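Local coordinates for solute-binding protein (Thermoactinomyces vulgaris, PDB 2ZYO), which binds cyclodextrins and maltodextrins, here maltotetraose, and probably delivers them to a membrane transporter for sugar uptake, at residues 82-85 with 86-89; 359-362 with 363-367. One frame throughout, in Å; residues are numbered along the deposited sequence.

Both contacts are local turns of backbone at helix starts; contact 1 sends Arg-84 to the bound maltotetraose, contact 2 Trp-360 and Asn-364. Contact 1 comes first along the chain: just after strand 77-81, residues 82-89 pass from a 3-10 turn at 82-83 into helix 85-90. Contact 2 lies much later, in the first two turns of helix 360-371. In each the two segments are directly consecutive, so neither contact closes a loop. Neither encloses the other and they do not cross; they follow in series, with centres about 20 Å apart and nearest atoms about 4 Å apart. Contact 1 ties the mixed sheet to a short helix, whereas contact 2 belongs to a helix packed against 174-183 and 377-394.

Contact 1. Residues 82-85 with 86-89; sequences HDRL and GEAV
Arg-84 and Glu-87 meet across the N-terminal turn of helix 85-90, where a strand of the solute-binding fold runs through a 3-10 turn into a helix. At the start, His-82 O accepts a hydrogen bond from Leu-85 N at 3.0 Å, while the His-82 ring bonds to Val-281 N and Met-350 O. Asp-83 turns its carboxylate to its neighbour: OD2 stands 3.1 Å from Arg-84 NE in a salt bridge whose hydrogen bond is strongly bent and weak. Arg-84 is in the N-cap position, and a bend at chi2 (-68°) lays its chain alongside that of Glu-87. Its guanidinium is thus shared by two acids, Asp-83 at NE and Glu-87 at NH1. Glu-87 OE2 approaches at the edge, in the guanidinium plane, and takes a long, weak but fairly straight bond (166°) from Arg-84 NH1 at 3.4 Å; the carboxylate itself is turned 78° from that plane. The same oxygen lies 3.3 Å from Arg-84 CD, and the three residues make a salt-bridge network. The remaining terminal nitrogen, NH2, makes a weak hydrogen bond to a glucose O3, so the two acids probably help orient this sugar-binding arginine. A glutamine in place of Glu-87 would probably leave Arg-84 NH1 without its charged mate and the guanidinium less firmly placed. Arg-84 O receives a weak bond from Ala-88 N. One residue on, the next such bond, no longer weak, runs from Val-89 N to Leu-85 O, 2.9 Å, and beside it Leu-85 CG rests 4.1 Å from Val-89 CG2.

Contact 2. Residues 359-362 with 363-367; sequences VWEP and INNAH. With GLC (alpha-D-glucopyranose), chain B.
The sugar-binding face of helix 360-371 starts here, with Trp-360 and Asn-364 one turn apart in the maltotetraose pocket. One face of the Trp-360 indole receives a glucose in a CH-pi contact: C4 sits 3.4 Å above the ring plane, offset toward the rim, and glucose C6 comes 3.3 Å from Trp-360 CE3. Asn-364 ND2 adds a weak, bent hydrogen bond to O6 of the same glucose at 3.0 Å; Asn-173 OD1 also bonds this sugar. Asn-364 CG lies anti to the carbonyl carbon (chi1 -68°), which keeps the amide close to Trp-360 O, while OD1 takes a hydrogen bond from Phe-174 N that fixes which end of the amide faces the sugar. Helical i to i+4 bonds run from the N atoms of Ile-363, Asn-364, Asn-365 and Ala-366 to the O atoms of Val-359 to Pro-362, and Val-359 CG1 lies 4.1 Å from Ile-363 CG2. On another side, a water donates to Glu-361 OE2 at 2.6 Å and accepts from Asn-365 ND2. His-367 ND1 and N both bond Ile-363 O, from opposite faces. Val-359, Pro-362 and Ile-363 pack on helix 377-394, Trp-360 and His-367 touch helix 174-183, and Ala-366 meets Met-212 of helix 206-220.

Contact 1. Residues 82-85 with 86-89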
ATOM      1  N   HIS A  82      -6.578   0.835  -2.455  1.00  9.65           N
ATOM      2  CA  HIS A  82      -7.676   0.038  -1.897  1.00 10.97           C
ATOM      3  C   HIS A  82      -8.126   0.445  -0.494  1.00 11.20           C
ATOM      4  O   HIS A  82      -9.208   0.060  -0.060  1.00 11.37           O
ATOM      5  CB  HIS A  82      -7.299  -1.446  -1.880  1.00 10.40           C
ATOM      6  CG  HIS A  82      -6.550  -1.859  -0.651  1.00 10.80           C
ATOM      7  ND1 HIS A  82      -5.188  -1.691  -0.517  1.00 10.55           N
ATOM      8  CD2 HIS A  82      -6.975  -2.414   0.509  1.00  9.83           C
ATOM      9  CE1 HIS A  82      -4.806  -2.132   0.668  1.00 11.13           C
ATOM     10  NE2 HIS A  82      -5.872  -2.577   1.309  1.00 10.19           N
ATOM     11  N   ASP A  83      -7.294   1.198   0.226  1.00 11.43           N
ATOM     12  CA  ASP A  83      -7.595   1.526   1.625  1.00 12.50           C
ATOM     13  C   ASP A  83      -8.849   2.393   1.790  1.00 12.95           C
ATOM     14  O   ASP A  83      -9.400   2.491   2.887  1.00 14.13           O
ATOM     15  CB  ASP A  83      -6.384   2.160   2.325  1.00 15.42           C
ATOM     16  CG  ASP A  83      -5.918   3.436   1.654  1.00 17.60           C
ATOM     17  OD1 ASP A  83      -5.381   3.356   0.530  1.00 19.41           O
ATOM     18  OD2 ASP A  83      -6.073   4.517   2.260  1.00 22.30           O
ATOM     19  N   ARG A  84      -9.307   2.996   0.695  1.00 13.36           N
ATOM     20  CA  ARG A  84     -10.520   3.820   0.712  1.00 14.23           C
ATOM     21  C   ARG A  84     -11.707   3.121   0.038  1.00 13.55           C
ATOM     22  O   ARG A  84     -12.721   3.757  -0.275  1.00 13.81           O
ATOM     23  CB  ARG A  84     -10.257   5.197   0.079  1.00 17.14           C
ATOM     24  CG  ARG A  84      -9.058   5.954   0.666  1.00 21.65           C
ATOM     25  CD  ARG A  84      -9.288   6.408   2.099  1.00 27.53           C
ATOM     26  NE  ARG A  84      -8.040   6.830   2.735  1.00 31.42           N
ATOM     27  CZ  ARG A  84      -7.955   7.403   3.932  1.00 33.15           C
ATOM     28  NH1 ARG A  84      -9.045   7.638   4.651  1.00 34.23           N
ATOM     29  NH2 ARG A  84      -6.767   7.745   4.413  1.00 35.20           N
ATOM     30  N   LEU A  85     -11.581   1.810  -0.165  1.00 12.56           N
ATOM     31  CA  LEU A  85     -12.640   1.005  -0.778  1.00 13.65           C
ATOM     32  C   LEU A  85     -13.923   0.999   0.052  1.00 13.64           C
ATOM     33  O   LEU A  85     -15.020   1.090  -0.499  1.00 13.98           O
ATOM     34  CB  LEU A  85     -12.160  -0.433  -1.011  1.00 15.44           C
ATOM     35  CG  LEU A  85     -13.068  -1.397  -1.778  1.00 18.30           C
ATOM     36  CD1 LEU A  85     -13.265  -0.927  -3.212  1.00 20.14           C
ATOM     37  CD2 LEU A  85     -12.495  -2.803  -1.748  1.00 19.58           C
ATOM     38  N   GLY A  86     -13.772   0.894   1.373  1.00 14.25           N
ATOM     39  CA  GLY A  86     -14.909   0.856   2.291  1.00 15.34           C
ATOM     40  C   GLY A  86     -15.820   2.058   2.169  1.00 16.44           C
ATOM     41  O   GLY A  86     -17.041   1.911   2.100  1.00 18.16           O
ATOM     42  N   GLU A  87     -15.217   3.245   2.134  1.00 17.50           N
ATOM     43  CA  GLU A  87     -15.945   4.500   1.928  1.00 19.03           C
ATOM     44  C   GLU A  87     -16.734   4.473   0.619  1.00 19.03           C
ATOM     45  O   GLU A  87     -17.896   4.874   0.582  1.00 20.10           O
ATOM     46  CB  GLU A  87     -14.976   5.686   1.929  1.00 21.95           C
ATOM     47  CG  GLU A  87     -14.403   6.040   3.297  1.00 27.84           C
ATOM     48  CD  GLU A  87     -13.099   6.816   3.209  1.00 31.50           C
ATOM     49  OE1 GLU A  87     -13.046   7.837   2.487  1.00 32.65           O
ATOM     50  OE2 GLU A  87     -12.125   6.406   3.874  1.00 34.39           O
ATOM     51  N   ALA A  88     -16.097   3.984  -0.444  1.00 17.59           N
ATOM     52  CA  ALA A  88     -16.715   3.925  -1.767  1.00 16.88           C
ATOM     53  C   ALA A  88     -17.883   2.943  -1.832  1.00 17.41           C
ATOM     54  O   ALA A  88     -18.922   3.246  -2.422  1.00 17.00           O
ATOM     55  CB  ALA A  88     -15.670   3.577  -2.817  1.00 14.52           C
ATOM     56  N   VAL A  89     -17.708   1.771  -1.223  1.00 16.88           N
ATOM     57  CA  VAL A  89     -18.726   0.720  -1.243  1.00 18.10           C
ATOM     58  C   VAL A  89     -19.967   1.114  -0.435  1.00 20.56           C
ATOM     59  O   VAL A  89     -21.094   0.988  -0.921  1.00 21.26           O
ATOM     60  CB  VAL A  89     -18.157  -0.643  -0.756  1.00 17.79           C
ATOM     61  CG1 VAL A  89     -19.271  -1.666  -0.553  1.00 18.28           C
ATOM     62  CG2 VAL A  89     -17.131  -1.178  -1.751  1.00 19.28           C
TER

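Contact 2. Residues 359-362 with 363-367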
ATOM      1  N   VAL A 359      -7.897   6.462  12.293  1.00 15.49           N
ATOM      2  CA  VAL A 359      -6.912   5.773  13.130  1.00 14.77           C
ATOM      3  C   VAL A 359      -5.528   6.418  13.010  1.00 14.56           C
ATOM      4  O   VAL A 359      -4.829   6.577  14.015  1.00 13.67           O
ATOM      5  CB  VAL A 359      -6.843   4.249  12.813  1.00 14.42           C
ATOM      6  CG1 VAL A 359      -5.606   3.597  13.443  1.00 14.10           C
ATOM      7  CG2 VAL A 359      -8.103   3.553  13.289  1.00 15.35           C
ATOM      8  N   TRP A 360      -5.155   6.803  11.789  1.00 14.21           N
ATOM      9  CA  TRP A 360      -3.805   7.293  11.488  1.00 14.89           C
ATOM     10  C   TRP A 360      -3.342   8.445  12.381  1.00 15.15           C
ATOM     11  O   TRP A 360      -2.261   8.375  12.965  1.00 15.96           O
ATOM     12  CB  TRP A 360      -3.673   7.690  10.012  1.00 14.98           C
ATOM     13  CG  TRP A 360      -3.955   6.578   9.047  1.00 15.70           C
ATOM     14  CD1 TRP A 360      -5.045   6.457   8.237  1.00 14.74           C
ATOM     15  CD2 TRP A 360      -3.136   5.428   8.790  1.00 15.90           C
ATOM     16  NE1 TRP A 360      -4.959   5.309   7.487  1.00 15.70           N
ATOM     17  CE2 TRP A 360      -3.797   4.656   7.809  1.00 15.44           C
ATOM     18  CE3 TRP A 360      -1.908   4.976   9.294  1.00 16.12           C
ATOM     19  CZ2 TRP A 360      -3.271   3.455   7.316  1.00 14.93           C
ATOM     20  CZ3 TRP A 360      -1.386   3.779   8.805  1.00 16.14           C
ATOM     21  CH2 TRP A 360      -2.068   3.034   7.826  1.00 15.78           C
ATOM     22  N   GLU A 361      -4.154   9.498  12.482  1.00 15.93           N
ATOM     23  CA  GLU A 361      -3.777  10.692  13.250  1.00 16.82           C
ATOM     24  C   GLU A 361      -3.448  10.387  14.725  1.00 15.24           C
ATOM     25  O   GLU A 361      -2.338  10.686  15.170  1.00 15.31           O
ATOM     26  CB  GLU A 361      -4.841  11.796  13.116  1.00 19.45           C
ATOM     27  CG  GLU A 361      -4.476  13.129  13.773  1.00 23.78           C
ATOM     28  CD  GLU A 361      -5.639  14.113  13.807  1.00 26.12           C
ATOM     29  OE1 GLU A 361      -6.443  14.134  12.849  1.00 28.21           O
ATOM     30  OE2 GLU A 361      -5.747  14.871  14.794  1.00 27.86           O
ATOM     31  N   PRO A 362      -4.399   9.789  15.478  1.00 14.44           N
ATOM     32  CA  PRO A 362      -4.146   9.439  16.883  1.00 13.51           C
ATOM     33  C   PRO A 362      -2.985   8.462  17.095  1.00 11.34           C
ATOM     34  O   PRO A 362      -2.203   8.643  18.029  1.00 11.99           O
ATOM     35  CB  PRO A 362      -5.464   8.798  17.338  1.00 14.80           C
ATOM     36  CG  PRO A 362      -6.476   9.252  16.365  1.00 16.45           C
ATOM     37  CD  PRO A 362      -5.772   9.434  15.073  1.00 15.05           C
ATOM     38  N   ILE A 363      -2.870   7.439  16.248  1.00 12.02           N
ATOM     39  CA  ILE A 363      -1.794   6.456  16.423  1.00 10.17           C
ATOM     40  C   ILE A 363      -0.411   7.052  16.130  1.00 11.35           C
ATOM     41  O   ILE A 363       0.562   6.732  16.818  1.00 11.25           O
ATOM     42  CB  ILE A 363      -2.039   5.114  15.653  1.00  9.90           C
ATOM     43  CG1 ILE A 363      -1.086   4.014  16.146  1.00  8.93           C
ATOM     44  CG2 ILE A 363      -1.924   5.294  14.143  1.00 10.23           C
ATOM     45  CD1 ILE A 363      -1.320   3.586  17.585  1.00 11.34           C
ATOM     46  N   ASN A 364      -0.337   7.921  15.123  1.00 11.04           N
ATOM     47  CA  ASN A 364       0.917   8.598  14.796  1.00 10.80           C
ATOM     48  C   ASN A 364       1.308   9.608  15.867  1.00 12.19           C
ATOM     49  O   ASN A 364       2.486   9.733  16.203  1.00 12.44           O
ATOM     50  CB  ASN A 364       0.850   9.253  13.415  1.00 11.74           C
ATOM     51  CG  ASN A 364       0.792   8.236  12.289  1.00 13.19           C
ATOM     52  OD1 ASN A 364       1.192   7.081  12.455  1.00 13.74           O
ATOM     53  ND2 ASN A 364       0.287   8.659  11.134  1.00 15.55           N
ATOM     54  N   ASN A 365       0.316  10.316  16.407  1.00 13.58           N
ATOM     55  CA  ASN A 365       0.543  11.210  17.539  1.00 12.79           C
ATOM     56  C   ASN A 365       1.085  10.443  18.740  1.00 12.89           C
ATOM     57  O   ASN A 365       2.000  10.909  19.419  1.00 13.51           O
ATOM     58  CB  ASN A 365      -0.740  11.956  17.913  1.00 13.82           C
ATOM     59  CG  ASN A 365      -1.114  13.028  16.905  1.00 15.61           C
ATOM     60  OD1 ASN A 365      -0.372  13.307  15.962  1.00 17.50           O
ATOM     61  ND2 ASN A 365      -2.276  13.638  17.103  1.00 16.16           N
ATOM     62  N   ALA A 366       0.524   9.259  18.984  1.00 11.38           N
ATOM     63  CA  ALA A 366       1.004   8.368  20.039  1.00 11.54           C
ATOM     64  C   ALA A 366       2.476   7.999  19.840  1.00 11.02           C
ATOM     65  O   ALA A 366       3.240   7.952  20.802  1.00 12.07           O
ATOM     66  CB  ALA A 366       0.143   7.115  20.117  1.00 10.62           C
ATOM     67  N   HIS A 367       2.865   7.748  18.589  1.00 10.55           N
ATOM     68  CA  HIS A 367       4.270   7.521  18.244  1.00  9.89           C
ATOM     69  C   HIS A 367       5.137   8.726  18.615  1.00 10.90           C
ATOM     70  O   HIS A 367       6.212   8.563  19.191  1.00 11.39           O
ATOM     71  CB  HIS A 367       4.425   7.216  16.753  1.00 10.56           C
ATOM     72  CG  HIS A 367       4.132   5.795  16.385  1.00  9.81           C
ATOM     73  ND1 HIS A 367       2.862   5.261  16.424  1.00 10.27           N
ATOM     74  CD2 HIS A 367       4.945   4.801  15.952  1.00  9.66           C
ATOM     75  CE1 HIS A 367       2.906   3.997  16.040  1.00  9.60           C
ATOM     76  NE2 HIS A 367       4.157   3.693  15.748  1.00 10.38           N
TER
HETATM   77  C1  GLC B   2      -0.404   5.659   4.774  1.00 46.39           C
HETATM   78  C2  GLC B   2      -1.898   5.842   4.496  1.00 46.53           C
HETATM   79  C3  GLC B   2      -2.329   7.256   4.875  1.00 46.74           C
HETATM   80  C4  GLC B   2      -1.963   7.546   6.334  1.00 46.93           C
HETATM   81  C5  GLC B   2      -0.469   7.289   6.559  1.00 46.61           C
HETATM   82  C6  GLC B   2      -0.066   7.428   8.013  1.00 46.31           C
HETATM   83  O2  GLC B   2      -2.158   5.618   3.119  1.00 46.51           O
HETATM   84  O3  GLC B   2      -3.728   7.398   4.690  1.00 47.80           O
HETATM   85  O4  GLC B   2      -2.268   8.898   6.644  1.00 47.23           O
HETATM   86  O5  GLC B   2      -0.119   5.949   6.142  1.00 46.58           O
HETATM   87  O6  GLC B   2       0.949   8.408   8.169  1.00 46.84           O
HETATM   88  O   HOH W   1      -3.809  16.081  15.967  1.00 28.08           O